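Long-range contacts in diaminopropionate ammonia-lyase (Escherichia coli, PDB 4D9I), which catalyses the pyridoxal-phosphate-dependent alpha,beta-elimination of both L- and D-diaminopropionate to pyruvate and ammonia: residues L6-A11 with Q308-Q313; L229-G234 with I257-K262; L253-V258 with N304-F309. One frame throughout, in Å; residues are numbered along the deposited sequence.

Contact 1: residues L6-A11 with Q308-Q313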
# COMPACT_ATOMS: atom_id res chain seq x y z
N LEU B 6 -0.41 -4.77 20.19
CA LEU B 6 0.92 -5.26 19.85
C LEU B 6 1.84 -4.89 20.99
O LEU B 6 1.74 -3.80 21.56
CB LEU B 6 1.43 -4.69 18.52
CG LEU B 6 0.57 -5.07 17.30
CD1 LEU B 6 1.17 -4.47 16.04
CD2 LEU B 6 0.44 -6.59 17.14
N LYS B 7 2.73 -5.82 21.32
CA LYS B 7 3.66 -5.62 22.41
C LYS B 7 4.50 -4.37 22.14
O LYS B 7 5.25 -4.32 21.17
CB LYS B 7 4.54 -6.86 22.58
CG LYS B 7 5.60 -6.73 23.66
CD LYS B 7 6.71 -7.73 23.43
CE LYS B 7 7.78 -7.58 24.49
NZ LYS B 7 8.67 -8.77 24.62
N ILE B 8 4.32 -3.33 22.96
CA ILE B 8 5.20 -2.16 22.93
C ILE B 8 5.63 -1.82 24.36
O ILE B 8 4.93 -1.10 25.07
CB ILE B 8 4.53 -0.88 22.38
CG1 ILE B 8 3.87 -1.10 21.02
CG2 ILE B 8 5.55 0.25 22.27
CD1 ILE B 8 2.74 -0.12 20.79
N ASP B 9 6.78 -2.34 24.77
CA ASP B 9 7.29 -2.04 26.10
C ASP B 9 8.14 -0.79 26.03
O ASP B 9 9.06 -0.71 25.21
CB ASP B 9 8.10 -3.22 26.65
CG ASP B 9 7.23 -4.43 26.97
OD1 ASP B 9 6.05 -4.25 27.30
OD2 ASP B 9 7.74 -5.57 26.91
N ILE B 10 7.80 0.19 26.87
CA ILE B 10 8.52 1.47 26.94
C ILE B 10 9.22 1.58 28.27
O ILE B 10 8.58 1.45 29.32
CB ILE B 10 7.56 2.68 26.81
CG1 ILE B 10 6.74 2.61 25.53
CG2 ILE B 10 8.36 3.98 26.88
CD1 ILE B 10 5.40 3.32 25.61
N ALA B 11 10.53 1.81 28.22
CA ALA B 11 11.30 2.03 29.44
C ALA B 11 11.97 3.40 29.37
O ALA B 11 12.70 3.69 28.41
CB ALA B 11 12.34 0.94 29.63
N GLN B 308 13.95 7.35 25.98
CA GLN B 308 13.27 6.09 26.22
C GLN B 308 13.76 4.98 25.31
O GLN B 308 14.24 5.22 24.21
CB GLN B 308 11.76 6.27 26.02
CG GLN B 308 11.06 6.88 27.23
CD GLN B 308 9.67 7.40 26.90
OE1 GLN B 308 9.32 7.56 25.73
NE2 GLN B 308 8.88 7.66 27.92
N PHE B 309 13.63 3.75 25.79
CA PHE B 309 13.89 2.57 24.98
C PHE B 309 12.59 1.81 24.80
O PHE B 309 11.82 1.69 25.74
CB PHE B 309 14.90 1.68 25.69
CG PHE B 309 16.14 2.41 26.13
CD1 PHE B 309 16.40 2.62 27.47
CD2 PHE B 309 17.04 2.89 25.19
CE1 PHE B 309 17.55 3.28 27.88
CE2 PHE B 309 18.19 3.56 25.59
CZ PHE B 309 18.44 3.76 26.94
N ILE B 310 12.35 1.31 23.59
CA ILE B 310 11.19 0.47 23.30
C ILE B 310 11.62 -0.92 22.82
O ILE B 310 12.50 -1.05 21.96
CB ILE B 310 10.24 1.11 22.25
CG1 ILE B 310 9.46 2.27 22.88
CG2 ILE B 310 9.26 0.06 21.69
CD1 ILE B 310 8.53 3.01 21.94
N SER B 311 11.03 -1.94 23.43
CA SER B 311 11.13 -3.31 22.97
C SER B 311 9.78 -3.71 22.40
O SER B 311 8.77 -3.71 23.11
CB SER B 311 11.49 -4.24 24.12
OG SER B 311 11.47 -5.60 23.71
N CYS B 312 9.75 -4.07 21.12
CA CYS B 312 8.48 -4.35 20.48
C CYS B 312 8.39 -5.67 19.71
O CYS B 312 9.40 -6.26 19.30
CB CYS B 312 8.04 -3.17 19.61
SG CYS B 312 9.01 -2.97 18.12
N GLN B 313 7.15 -6.13 19.56
CA GLN B 313 6.79 -7.27 18.74
C GLN B 313 7.29 -7.09 17.30
O GLN B 313 7.24 -5.98 16.77
CB GLN B 313 5.25 -7.33 18.73
CG GLN B 313 4.71 -8.66 18.29
CD GLN B 313 3.31 -8.90 18.80
OE1 GLN B 313 2.79 -8.17 19.64
NE2 GLN B 313 2.70 -9.94 18.31
O HOH W 1 10.59 -6.73 26.03
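Ile-8 to Ala-11 pair with Phe-309 to Cys-312 as antiparallel strands, their short axes 159° apart and 4.7 Å at closest approach. Asp-9/Ser-311 and Ala-11/Phe-309 are hydrogen-bonded pairs; Asp-9 N lies 2.9 Å from Ser-311 O, and Ala-11 N 2.8 Å from Phe-309 O. Between and beyond them, Ile-10/Ile-310 and Ile-8/Cys-312 are non-hydrogen-bonded pairs. Where the strand has ended, a side chain carries on the ladder: Gln-313 OE1 accepts from Lys-7 N at 2.9 Å in a nearly straight bond (173°) in the amide's carbonyl plane. The CG of Gln-313 stands opposite the backbone N (chi1 -163°), and the extended chain runs back to Lys-7, while Gln-313 N donates to Lys-7 O.

The isoleucines share one face. Ile-8 CG2 rests on Ile-310 CG2 at 3.8 Å, the two side chains lying alongside and pointing the same way, and Ile-10 CG2 meets the amide carbon CD of Gln-308 at 3.7 Å, an amide whose OE1 accepts from His-254 NE2. On the other face one water joins Lys-7 NZ, Asp-9 OD2 and Ser-311 OG; Lys-7 also forms a salt bridge with Asp-261, and Ser-311 OG is hydrogen-bonded to Asp-264.

Strand 8-12 adds antiparallel to 308-312 as an outermost strand of this chain's mixed sheet. Helices 338-352 and 356-363 pack on the isoleucine face, helix 265-272 on the Asp-9 and Phe-309 face, and strand 254-260 continues the sheet beyond 308-312.

Contact 2: residues L229-G234 with I257-K262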
# COMPACT_ATOMS: atom_id res chain seq x y z
N LEU B 229 14.31 6.19 16.66
CA LEU B 229 15.49 5.65 16.03
C LEU B 229 15.54 4.14 16.26
O LEU B 229 15.71 3.68 17.40
CB LEU B 229 16.75 6.35 16.59
CG LEU B 229 16.92 7.86 16.29
CD1 LEU B 229 18.07 8.46 17.11
CD2 LEU B 229 17.14 8.08 14.80
N GLN B 230 15.40 3.37 15.19
CA GLN B 230 15.54 1.92 15.28
C GLN B 230 17.01 1.56 15.51
O GLN B 230 17.90 2.22 14.98
CB GLN B 230 14.99 1.20 14.04
CG GLN B 230 15.61 1.58 12.69
CD GLN B 230 14.89 2.76 12.04
OE1 GLN B 230 15.02 3.89 12.50
NE2 GLN B 230 14.13 2.49 10.99
N ALA B 231 17.27 0.52 16.31
CA ALA B 231 18.65 0.22 16.69
C ALA B 231 18.97 -1.25 16.66
O ALA B 231 18.33 -2.06 17.34
CB ALA B 231 18.94 0.78 18.07
N GLY B 232 19.97 -1.58 15.85
CA GLY B 232 20.54 -2.92 15.85
C GLY B 232 21.57 -2.92 16.96
O GLY B 232 21.22 -3.14 18.12
N VAL B 233 22.82 -2.63 16.60
CA VAL B 233 23.86 -2.36 17.61
C VAL B 233 23.86 -0.91 18.07
O VAL B 233 24.51 -0.57 19.06
CB VAL B 233 25.29 -2.70 17.12
CG1 VAL B 233 25.46 -4.21 16.94
CG2 VAL B 233 25.63 -1.92 15.86
N GLY B 234 23.15 -0.05 17.35
CA GLY B 234 23.04 1.35 17.74
C GLY B 234 24.06 2.26 17.10
O GLY B 234 24.26 3.38 17.56
N ILE B 257 14.36 5.00 21.24
CA ILE B 257 15.13 3.94 20.58
C ILE B 257 14.21 2.72 20.45
O ILE B 257 13.53 2.34 21.41
CB ILE B 257 16.37 3.58 21.41
CG1 ILE B 257 17.09 4.85 21.89
CG2 ILE B 257 17.31 2.66 20.63
CD1 ILE B 257 17.45 5.85 20.80
N VAL B 258 14.16 2.16 19.24
CA VAL B 258 13.24 1.08 18.95
C VAL B 258 13.96 -0.22 18.56
O VAL B 258 14.76 -0.24 17.63
CB VAL B 258 12.27 1.51 17.82
CG1 VAL B 258 11.26 0.41 17.56
CG2 VAL B 258 11.58 2.80 18.22
N GLU B 259 13.63 -1.30 19.26
CA GLU B 259 14.19 -2.61 18.98
C GLU B 259 13.14 -3.72 18.99
O GLU B 259 12.20 -3.68 19.77
CB GLU B 259 15.28 -2.97 20.00
CG GLU B 259 16.51 -2.10 19.94
CD GLU B 259 17.51 -2.49 21.01
OE1 GLU B 259 17.15 -2.41 22.21
OE2 GLU B 259 18.63 -2.89 20.65
N PRO B 260 13.31 -4.71 18.11
CA PRO B 260 12.55 -5.96 18.22
C PRO B 260 12.97 -6.71 19.48
O PRO B 260 14.16 -6.70 19.85
CB PRO B 260 12.95 -6.76 16.96
CG PRO B 260 14.08 -6.03 16.32
CD PRO B 260 14.30 -4.71 17.01
N ASP B 261 11.99 -7.34 20.13
CA ASP B 261 12.16 -7.94 21.45
C ASP B 261 13.03 -9.19 21.47
O ASP B 261 13.50 -9.59 22.53
CB ASP B 261 10.79 -8.22 22.11
CG ASP B 261 9.96 -9.26 21.36
OD1 ASP B 261 8.95 -9.71 21.93
OD2 ASP B 261 10.29 -9.63 20.22
N LYS B 262 13.26 -9.79 20.31
CA LYS B 262 14.15 -10.95 20.20
C LYS B 262 15.64 -10.57 20.03
O LYS B 262 16.51 -11.44 19.97
CB LYS B 262 13.67 -11.91 19.10
CG LYS B 262 12.41 -12.68 19.46
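Leu-229 O receives two groups from the neighbouring strand: the N-H of Val-258, with N at 2.8 Å, and the CA-H of Ile-257, with CA at 3.2 Å. The amide N lies 40° out of the carbonyl plane of Leu-229, so it does not sit on a lone pair. One step on, Val-258 O plays the same double part, accepting Ala-231 N at 2.9 Å and the CA-H of Gln-230. These bonds fit the two parallel bridges, Leu-229 with Ile-257 and Gln-230 with Val-258.

Among side chains, the CB of Ala-231 meets Ile-257 CG2 at 3.6 Å, the branch that stands opposite the backbone N of Ile-257. Glu-259 comes alongside the departing backbone with its CG only 3.2 Å from Ala-231 O. Glu-259 OE2 is 3.4 Å from Ala-231 O, two acceptors that cannot bond each other; the carboxylate is held instead by the amides of Ile-266 and Tyr-267, in the first turn of helix 265-272. With an alanine in place of Glu-259, those two amides would probably lose their carboxylate acceptor and a gap would open beside Ala-231 O.

Past the last bridge the chain turns away through Gly-232 and Val-233 to Gly-234, the N-cap of helix 235-248, and the amides of all three bond the phosphate of the pyridoxal-lysine at position 77. The chemistry implies a division of labour: backbone bonds fix the strand end, the two N-H groups at the start of helix 265-272 probably favour the ionised form of the buried Glu-259, and the following glycine-rich turn presents N-H groups to the cofactor's phosphate.

Contact 3: residues L253-V258 with N304-F309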
# COMPACT_ATOMS: atom_id res chain seq x y z
N LEU B 253 14.77 17.18 23.20
CA LEU B 253 14.46 16.19 22.19
C LEU B 253 14.05 14.88 22.83
O LEU B 253 14.82 14.24 23.56
CB LEU B 253 15.63 16.01 21.21
CG LEU B 253 15.44 15.10 19.99
CD1 LEU B 253 14.17 15.40 19.18
CD2 LEU B 253 16.67 15.17 19.09
N HIS B 254 12.81 14.48 22.57
CA HIS B 254 12.30 13.25 23.13
C HIS B 254 12.64 12.13 22.20
O HIS B 254 11.95 11.89 21.21
CB HIS B 254 10.79 13.34 23.39
CG HIS B 254 10.25 12.18 24.18
ND1 HIS B 254 9.52 12.34 25.29
CD2 HIS B 254 10.37 10.79 23.98
CE1 HIS B 254 9.18 11.13 25.78
NE2 HIS B 254 9.72 10.19 24.99
N SER B 255 13.76 11.46 22.48
CA SER B 255 14.26 10.43 21.60
C SER B 255 13.84 9.07 22.10
O SER B 255 13.96 8.75 23.28
CB SER B 255 15.80 10.50 21.49
OG SER B 255 16.39 10.43 22.77
N ILE B 256 13.40 8.24 21.16
CA ILE B 256 12.90 6.92 21.45
C ILE B 256 13.67 5.93 20.58
O ILE B 256 13.62 5.99 19.36
CB ILE B 256 11.38 6.81 21.15
CG1 ILE B 256 10.58 7.82 21.99
CG2 ILE B 256 10.89 5.42 21.49
CD1 ILE B 256 9.26 8.23 21.35
N ILE B 257 14.36 5.00 21.24
CA ILE B 257 15.13 3.94 20.58
C ILE B 257 14.21 2.72 20.45
O ILE B 257 13.53 2.34 21.41
CB ILE B 257 16.37 3.58 21.41
CG1 ILE B 257 17.09 4.85 21.89
CG2 ILE B 257 17.31 2.66 20.63
CD1 ILE B 257 17.45 5.85 20.80
N VAL B 258 14.16 2.16 19.24
CA VAL B 258 13.24 1.08 18.95
C VAL B 258 13.96 -0.22 18.56
O VAL B 258 14.76 -0.24 17.63
CB VAL B 258 12.27 1.51 17.82
CG1 VAL B 258 11.26 0.41 17.56
CG2 VAL B 258 11.58 2.80 18.22
N ASN B 304 23.55 8.08 27.72
CA ASN B 304 23.59 9.49 28.10
C ASN B 304 22.38 10.32 27.70
O ASN B 304 21.88 11.11 28.49
CB ASN B 304 24.83 10.16 27.54
CG ASN B 304 26.09 9.74 28.27
OD1 ASN B 304 26.06 8.91 29.17
ND2 ASN B 304 27.21 10.32 27.87
N CYS B 305 21.90 10.11 26.47
CA CYS B 305 21.04 11.09 25.82
C CYS B 305 19.67 10.59 25.36
O CYS B 305 18.78 11.41 25.08
CB CYS B 305 21.79 11.72 24.64
SG CYS B 305 23.04 12.91 25.15
N ALA B 306 19.48 9.28 25.25
CA ALA B 306 18.18 8.73 24.84
C ALA B 306 17.12 8.93 25.92
O ALA B 306 17.39 8.77 27.10
CB ALA B 306 18.30 7.25 24.50
N THR B 307 15.90 9.28 25.52
CA THR B 307 14.86 9.53 26.51
C THR B 307 14.24 8.21 26.95
O THR B 307 14.05 7.97 28.14
CB THR B 307 13.77 10.49 25.99
OG1 THR B 307 14.39 11.57 25.28
CG2 THR B 307 12.93 11.03 27.16
N GLN B 308 13.95 7.35 25.98
CA GLN B 308 13.27 6.09 26.22
C GLN B 308 13.76 4.98 25.31
O GLN B 308 14.24 5.22 24.21
CB GLN B 308 11.76 6.27 26.02
CG GLN B 308 11.06 6.88 27.23
CD GLN B 308 9.67 7.40 26.90
OE1 GLN B 308 9.32 7.56 25.73
NE2 GLN B 308 8.88 7.66 27.92
N PHE B 309 13.63 3.75 25.79
CA PHE B 309 13.89 2.57 24.98
C PHE B 309 12.59 1.81 24.80
O PHE B 309 11.82 1.69 25.74
CB PHE B 309 14.90 1.68 25.69
CG PHE B 309 16.14 2.41 26.13
CD1 PHE B 309 16.40 2.62 27.47
CD2 PHE B 309 17.04 2.89 25.19
CE1 PHE B 309 17.55 3.28 27.88
CE2 PHE B 309 18.19 3.56 25.59
CZ PHE B 309 18.44 3.76 26.94
O HOH W 2 17.27 12.99 23.24
O HOH W 3 15.30 13.85 26.59
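Ser-255 and Thr-307 exchange polar bonds at the point where the chain leaves helix 296-305 for the sheet. Thr-307 N donates to Ser-255 OG at 3.0 Å, with a second, weak bond to Ser-255 O; in return Thr-307 OG1 accepts Ser-255 N at 2.9 Å. With chi1 at 56°, Ser-255 OG stands between its own N and carbonyl carbon, which puts it within reach of Thr-307 N. Two waters complete the network: one joins Leu-253 O, Ser-255 OG and Cys-305 O, the other Leu-253 O and Thr-307 OG1.

Backbone bonds then give the parallel register. Gln-308 N reaches Ser-255 O at 3.0 Å, and Gln-308 O takes Ile-257 N, also at 3.0 Å, so that Gln-308 straddles Ile-256.

Around the His-254 ring, Thr-307 CG2 lies over the centre of one face, a CH-pi contact 3.9 Å from the centroid. At the edge His-254 NE2 donates to Gln-308 OE1 at 2.8 Å; the oxygen is in the ring plane, but His-254 NE2 stands 70° out of the Gln-308 carbonyl plane.

Apolar packing is supplied by Ile-257, whose CG1 touches Ala-306 CB at 3.7 Å and Phe-309 CD2 at 3.8 Å.

Such a helix-to-strand passage, with the new strand parallel to 254-260, is characteristic of alpha/beta folds; here it helps build the larger sheet of this fold type II pyridoxal-phosphate enzyme.

In the fold
From the N terminus, residues 6-11 lead into strand 8-12, an outermost strand of the seven-stranded sheet within this chain, and pair with 308-313; contact 1 closes a loop of 296 residues that contains both segments of contact 2. Contact 2 closes a loop of 22 residues within the beta-alpha-beta unit 226-230, 235-248, 254-260. Contact 3 starts at 253, overlaps contact 2 at Ile-257 and Val-258, and so interlocks with it along strand 254-260. It closes a loop of 45 residues between 258 and 304, also within the span of contact 1, and ends on Gln-308 and Phe-309, where contact 1 also lands. Together they order strands 8-12, 308-312, 254-260 and 226-230 from sheet edge to cofactor loop.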